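Cytochrome P450 (Bacillus megaterium, PDB 5L92) binds heme and steroids such as corticosterone and oxidises steroids, probably as a monooxygenase using molecular oxygen. Local coordinates at residues A[245-248]-A[249-253]. Numbering follows the deposited sequence.
With HEM (protoporphyrin IX containing Fe), chain C; C0R (corticosterone), chain D.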
ATOM      1  N   GLU A 245       3.606   5.357   1.445  1.00 27.39           N
ATOM      2  CA  GLU A 245       3.273   4.291   2.389  1.00 27.77           C
ATOM      3  C   GLU A 245       3.040   2.912   1.776  1.00 27.34           C
ATOM      4  O   GLU A 245       2.621   2.012   2.517  1.00 28.91           O
ATOM      5  CB  GLU A 245       1.982   4.658   3.186  1.00 28.71           C
ATOM      6  CG  GLU A 245       2.033   5.933   4.038  1.00 29.49           C
ATOM      7  CD  GLU A 245       3.041   5.867   5.187  1.00 30.06           C
ATOM      8  OE1 GLU A 245       3.431   4.764   5.595  1.00 31.08           O
ATOM      9  OE2 GLU A 245       3.442   6.931   5.696  1.00 29.71           O
ATOM     10  N   THR A 246       3.194   2.734   0.456  1.00 26.76           N
ATOM     11  CA  THR A 246       2.916   1.446  -0.194  1.00 27.01           C
ATOM     12  C   THR A 246       4.118   0.917  -0.947  1.00 26.19           C
ATOM     13  O   THR A 246       4.783  -0.014  -0.479  1.00 24.18           O
ATOM     14  CB  THR A 246       1.730   1.585  -1.144  1.00 27.71           C
ATOM     15  OG1 THR A 246       2.041   2.580  -2.125  1.00 28.93           O
ATOM     16  CG2 THR A 246       0.470   1.988  -0.410  1.00 28.01           C
ATOM     17  N   THR A 247       4.429   1.485  -2.126  1.00 25.65           N
ATOM     18  CA  THR A 247       5.530   1.013  -2.955  1.00 25.83           C
ATOM     19  C   THR A 247       6.836   0.939  -2.186  1.00 24.84           C
ATOM     20  O   THR A 247       7.655   0.037  -2.440  1.00 23.97           O
ATOM     21  CB  THR A 247       5.684   1.924  -4.182  1.00 27.01           C
ATOM     22  OG1 THR A 247       4.478   1.878  -4.943  1.00 26.78           O
ATOM     23  CG2 THR A 247       6.836   1.484  -5.060  1.00 27.96           C
ATOM     24  N   THR A 248       7.058   1.863  -1.250  1.00 23.99           N
ATOM     25  CA  THR A 248       8.260   1.767  -0.426  1.00 24.02           C
ATOM     26  C   THR A 248       8.398   0.383   0.208  1.00 24.32           C
ATOM     27  O   THR A 248       9.500  -0.179   0.255  1.00 22.98           O
ATOM     28  CB  THR A 248       8.266   2.846   0.649  1.00 25.17           C
ATOM     29  OG1 THR A 248       9.483   2.726   1.383  1.00 26.31           O
ATOM     30  CG2 THR A 248       7.007   2.756   1.652  1.00 26.16           C
ATOM     31  N   ASN A 249       7.280  -0.178   0.692  1.00 24.66           N
ATOM     32  CA  ASN A 249       7.311  -1.475   1.333  1.00 24.70           C
ATOM     33  C   ASN A 249       7.430  -2.613   0.335  1.00 23.80           C
ATOM     34  O   ASN A 249       8.028  -3.635   0.663  1.00 22.48           O
ATOM     35  CB  ASN A 249       6.069  -1.658   2.194  1.00 24.62           C
ATOM     36  CG  ASN A 249       6.068  -0.698   3.321  1.00 25.88           C
ATOM     37  OD1 ASN A 249       7.111  -0.485   3.918  1.00 26.41           O
ATOM     38  ND2 ASN A 249       4.944  -0.044   3.569  1.00 27.83           N
ATOM     39  N   LEU A 250       6.884  -2.467  -0.875  1.00 23.42           N
ATOM     40  CA  LEU A 250       7.100  -3.503  -1.873  1.00 24.57           C
ATOM     41  C   LEU A 250       8.593  -3.668  -2.142  1.00 24.90           C
ATOM     42  O   LEU A 250       9.113  -4.793  -2.168  1.00 23.71           O
ATOM     43  CB  LEU A 250       6.354  -3.152  -3.155  1.00 24.61           C
ATOM     44  CG  LEU A 250       6.503  -4.094  -4.354  1.00 25.38           C
ATOM     45  CD1 LEU A 250       6.193  -5.554  -3.991  1.00 24.95           C
ATOM     46  CD2 LEU A 250       5.588  -3.609  -5.504  1.00 27.13           C
ATOM     47  N   ILE A 251       9.299  -2.546  -2.288  1.00 23.57           N
ATOM     48  CA  ILE A 251      10.717  -2.556  -2.645  1.00 25.30           C
ATOM     49  C   ILE A 251      11.557  -3.104  -1.495  1.00 24.24           C
ATOM     50  O   ILE A 251      12.381  -4.011  -1.679  1.00 24.55           O
ATOM     51  CB  ILE A 251      11.180  -1.140  -3.048  1.00 25.76           C
ATOM     52  CG1 ILE A 251      10.390  -0.666  -4.273  1.00 26.85           C
ATOM     53  CG2 ILE A 251      12.712  -1.122  -3.362  1.00 26.24           C
ATOM     54  CD1 ILE A 251      10.629   0.773  -4.698  1.00 26.86           C
ATOM     55  N   SER A 252      11.379  -2.532  -0.308  1.00 23.67           N
ATOM     56  CA  SER A 252      12.101  -2.973   0.878  1.00 25.41           C
ATOM     57  C   SER A 252      11.800  -4.427   1.211  1.00 24.62           C
ATOM     58  O   SER A 252      12.710  -5.197   1.528  1.00 25.08           O
ATOM     59  CB  SER A 252      11.746  -2.079   2.060  1.00 26.98           C
ATOM     60  OG  SER A 252      12.419  -0.862   1.903  1.00 39.38           O
ATOM     61  N   ASN A 253      10.530  -4.818   1.147  1.00 23.35           N
ATOM     62  CA  ASN A 253      10.171  -6.205   1.444  1.00 24.35           C
ATOM     63  C   ASN A 253      10.786  -7.167   0.448  1.00 23.48           C
ATOM     64  O   ASN A 253      11.065  -8.317   0.803  1.00 23.74           O
ATOM     65  CB  ASN A 253       8.645  -6.407   1.431  1.00 23.51           C
ATOM     66  CG  ASN A 253       7.953  -5.787   2.629  1.00 23.01           C
ATOM     67  OD1 ASN A 253       8.610  -5.233   3.497  1.00 24.09           O
ATOM     68  ND2 ASN A 253       6.607  -5.848   2.666  1.00 22.86           N
TER
HETATM   69  CHA HEM C 501      -6.540   0.955  -3.697  1.00 26.11           C
HETATM   70  CHB HEM C 501      -2.641  -1.702  -2.412  1.00 24.31           C
HETATM   71  CHC HEM C 501       0.316   1.475  -4.478  1.00 25.51           C
HETATM   72  CHD HEM C 501      -3.522   4.313  -5.290  1.00 26.34           C
HETATM   73  C1A HEM C 501      -5.724  -0.062  -3.217  1.00 25.59           C
HETATM   74  C2A HEM C 501      -6.192  -1.302  -2.638  1.00 25.52           C
HETATM   75  C3A HEM C 501      -5.120  -2.022  -2.274  1.00 25.46           C
HETATM   76  C4A HEM C 501      -3.933  -1.281  -2.634  1.00 25.00           C
HETATM   77  CMA HEM C 501      -5.141  -3.415  -1.613  1.00 25.60           C
HETATM   78  CAA HEM C 501      -7.677  -1.717  -2.447  1.00 25.60           C
HETATM   79  CBA HEM C 501      -8.392  -0.863  -1.399  1.00 26.25           C
HETATM   80  CGA HEM C 501      -9.705  -1.466  -0.974  1.00 27.06           C
HETATM   81  O1A HEM C 501     -10.244  -2.340  -1.665  1.00 25.97           O
HETATM   82  O2A HEM C 501     -10.235  -1.097   0.088  1.00 28.18           O
HETATM   83  C1B HEM C 501      -1.487  -1.124  -2.885  1.00 24.65           C
HETATM   84  C2B HEM C 501      -0.144  -1.687  -2.876  1.00 25.53           C
HETATM   85  C3B HEM C 501       0.665  -0.776  -3.443  1.00 25.72           C
HETATM   86  C4B HEM C 501      -0.140   0.372  -3.811  1.00 25.22           C
HETATM   87  CMB HEM C 501       0.222  -3.086  -2.344  1.00 24.70           C
HETATM   88  CAB HEM C 501       2.176  -0.835  -3.749  1.00 25.76           C
HETATM   89  CBB HEM C 501       2.849  -1.988  -3.889  1.00 27.93           C
HETATM   90  C1C HEM C 501      -0.473   2.526  -4.886  1.00 25.88           C
HETATM   91  C2C HEM C 501      -0.002   3.757  -5.461  1.00 26.40           C
HETATM   92  C3C HEM C 501      -1.055   4.520  -5.697  1.00 27.20           C
HETATM   93  C4C HEM C 501      -2.235   3.838  -5.240  1.00 25.62           C
HETATM   94  CMC HEM C 501       1.461   4.130  -5.815  1.00 26.76           C
HETATM   95  CAC HEM C 501      -0.924   5.927  -6.292  1.00 27.57           C
HETATM   96  CBC HEM C 501      -1.550   6.233  -7.425  1.00 32.84           C
HETATM   97  C1D HEM C 501      -4.672   3.669  -4.932  1.00 26.38           C
HETATM   98  C2D HEM C 501      -6.003   4.231  -5.040  1.00 27.87           C
HETATM   99  C3D HEM C 501      -6.867   3.302  -4.605  1.00 28.09           C
HETATM  100  C4D HEM C 501      -6.080   2.141  -4.199  1.00 27.22           C
HETATM  101  CMD HEM C 501      -6.274   5.665  -5.567  1.00 27.92           C
HETATM  102  CAD HEM C 501      -8.411   3.384  -4.512  1.00 28.95           C
HETATM  103  CBD HEM C 501      -9.073   2.796  -5.773  1.00 29.65           C
HETATM  104  CGD HEM C 501     -10.584   2.707  -5.687  1.00 31.41           C
HETATM  105  O1D HEM C 501     -11.255   2.627  -6.742  1.00 32.45           O
HETATM  106  O2D HEM C 501     -11.165   2.684  -4.572  1.00 31.70           O
HETATM  107  NA  HEM C 501      -4.336  -0.061  -3.215  1.00 26.91           N
HETATM  108  NB  HEM C 501      -1.431   0.135  -3.444  1.00 25.96           N
HETATM  109  NC  HEM C 501      -1.847   2.616  -4.754  1.00 27.49           N
HETATM  110  ND  HEM C 501      -4.765   2.416  -4.386  1.00 27.57           N
HETATM  111 FE   HEM C 501      -3.080   1.266  -4.048  1.00 22.92          FE
HETATM  112  C1  C0R D 502      -4.301   1.616   1.085  1.00 33.03           C
HETATM  113  C2  C0R D 502      -3.595   1.163  -0.206  1.00 31.25           C
HETATM  114  C3  C0R D 502      -3.218   2.333  -1.228  1.00 29.40           C
HETATM  115  C4  C0R D 502      -3.002   3.797  -0.596  1.00 34.16           C
HETATM  116  C5  C0R D 502      -3.349   4.022   0.877  1.00 34.29           C
HETATM  117  C6  C0R D 502      -3.082   5.443   1.525  1.00 34.55           C
HETATM  118  C7  C0R D 502      -4.410   5.912   2.340  1.00 37.48           C
HETATM  119  C8  C0R D 502      -4.884   4.845   3.308  1.00 37.78           C
HETATM  120  C9  C0R D 502      -5.096   3.419   2.639  1.00 36.67           C
HETATM  121  C10 C0R D 502      -3.901   2.874   1.777  1.00 35.49           C
HETATM  122  C11 C0R D 502      -5.668   2.408   3.753  1.00 37.60           C
HETATM  123  C12 C0R D 502      -6.991   3.033   4.504  1.00 41.16           C
HETATM  124  C13 C0R D 502      -6.766   4.386   5.145  1.00 41.67           C
HETATM  125  C14 C0R D 502      -6.146   5.390   4.005  1.00 40.55           C
HETATM  126  C15 C0R D 502      -5.977   6.535   4.663  1.00 40.87           C
HETATM  127  C16 C0R D 502      -7.289   6.629   5.604  1.00 40.73           C
HETATM  128  C17 C0R D 502      -7.896   5.042   5.511  1.00 45.39           C
HETATM  129  C18 C0R D 502      -5.793   4.261   6.365  1.00 40.23           C
HETATM  130  C19 C0R D 502      -2.668   2.538   2.647  1.00 34.41           C
HETATM  131  C20 C0R D 502      -8.569   4.618   6.846  1.00 51.02           C
HETATM  132  C21 C0R D 502      -9.896   3.845   6.879  1.00 53.95           C
HETATM  133  O1  C0R D 502      -2.972   2.214  -2.423  1.00 29.12           O
HETATM  134  O2  C0R D 502      -4.733   2.131   4.656  1.00 36.62           O
HETATM  135  O3  C0R D 502      -8.036   4.912   7.911  1.00 50.49           O
HETATM  136  O4  C0R D 502     -10.114   3.451   8.231  1.00 53.69           O
HETATM  137  O   HOH W   1       2.213  -0.602   2.539  1.00 29.67           O
HETATM  138  O   HOH W   2       5.006   2.601   5.094  1.00 33.23           O
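The kinked long distal helix of the P450 fold, carrying the acid-threonine pair Glu245-Thr246 and breaking over the heme, restarts here as helix 247-260. Thr246 O receives Asn249 N (2.8 Å), which stands well above the carbonyl plane, and Leu250 N (3.3 Å), which lies in that plane; regular turns follow, with Ile251 N on Thr247 O and Ser252 N on Thr248 O. Two waters join the Asn249 side chain to Glu245. An asparagine amide has two N-H groups, one for each: ND2 donates to a water held by Glu245 O and to a second, 3.1 Å from ND2, that donates to Glu245 OE1. With CG beside its own backbone N (chi1 -66°), the amide is turned back towards Glu245, and Thr248 CG2 packs alongside Asn249 CG. With an alanine here, both waters would probably lose the N-H donor that ties them to the helix, leaving Glu245 less firmly positioned.

Threonine suits the heme side, offering a hydroxyl on one branch and a methyl on the other: Thr246 sets OG1 3.1 Å from HEM CHC while bonding Ala242 O, and lays CG2 3.8 Å from C0R C3. Thr247 OG1 binds Glu361, leaving CG2 to meet Ile251 CD1; Leu250 CD2 covers the vinyl carbon HEM CBB at 3.6 Å. Corticosterone O1 takes the oxygen site, 1.9 Å from HEM FE, consistent with an inhibitor-like pose. Thr246 borders this ligand, the waters lying behind it; as in other P450s, the acid-threonine pair probably belongs to the proton-delivery route.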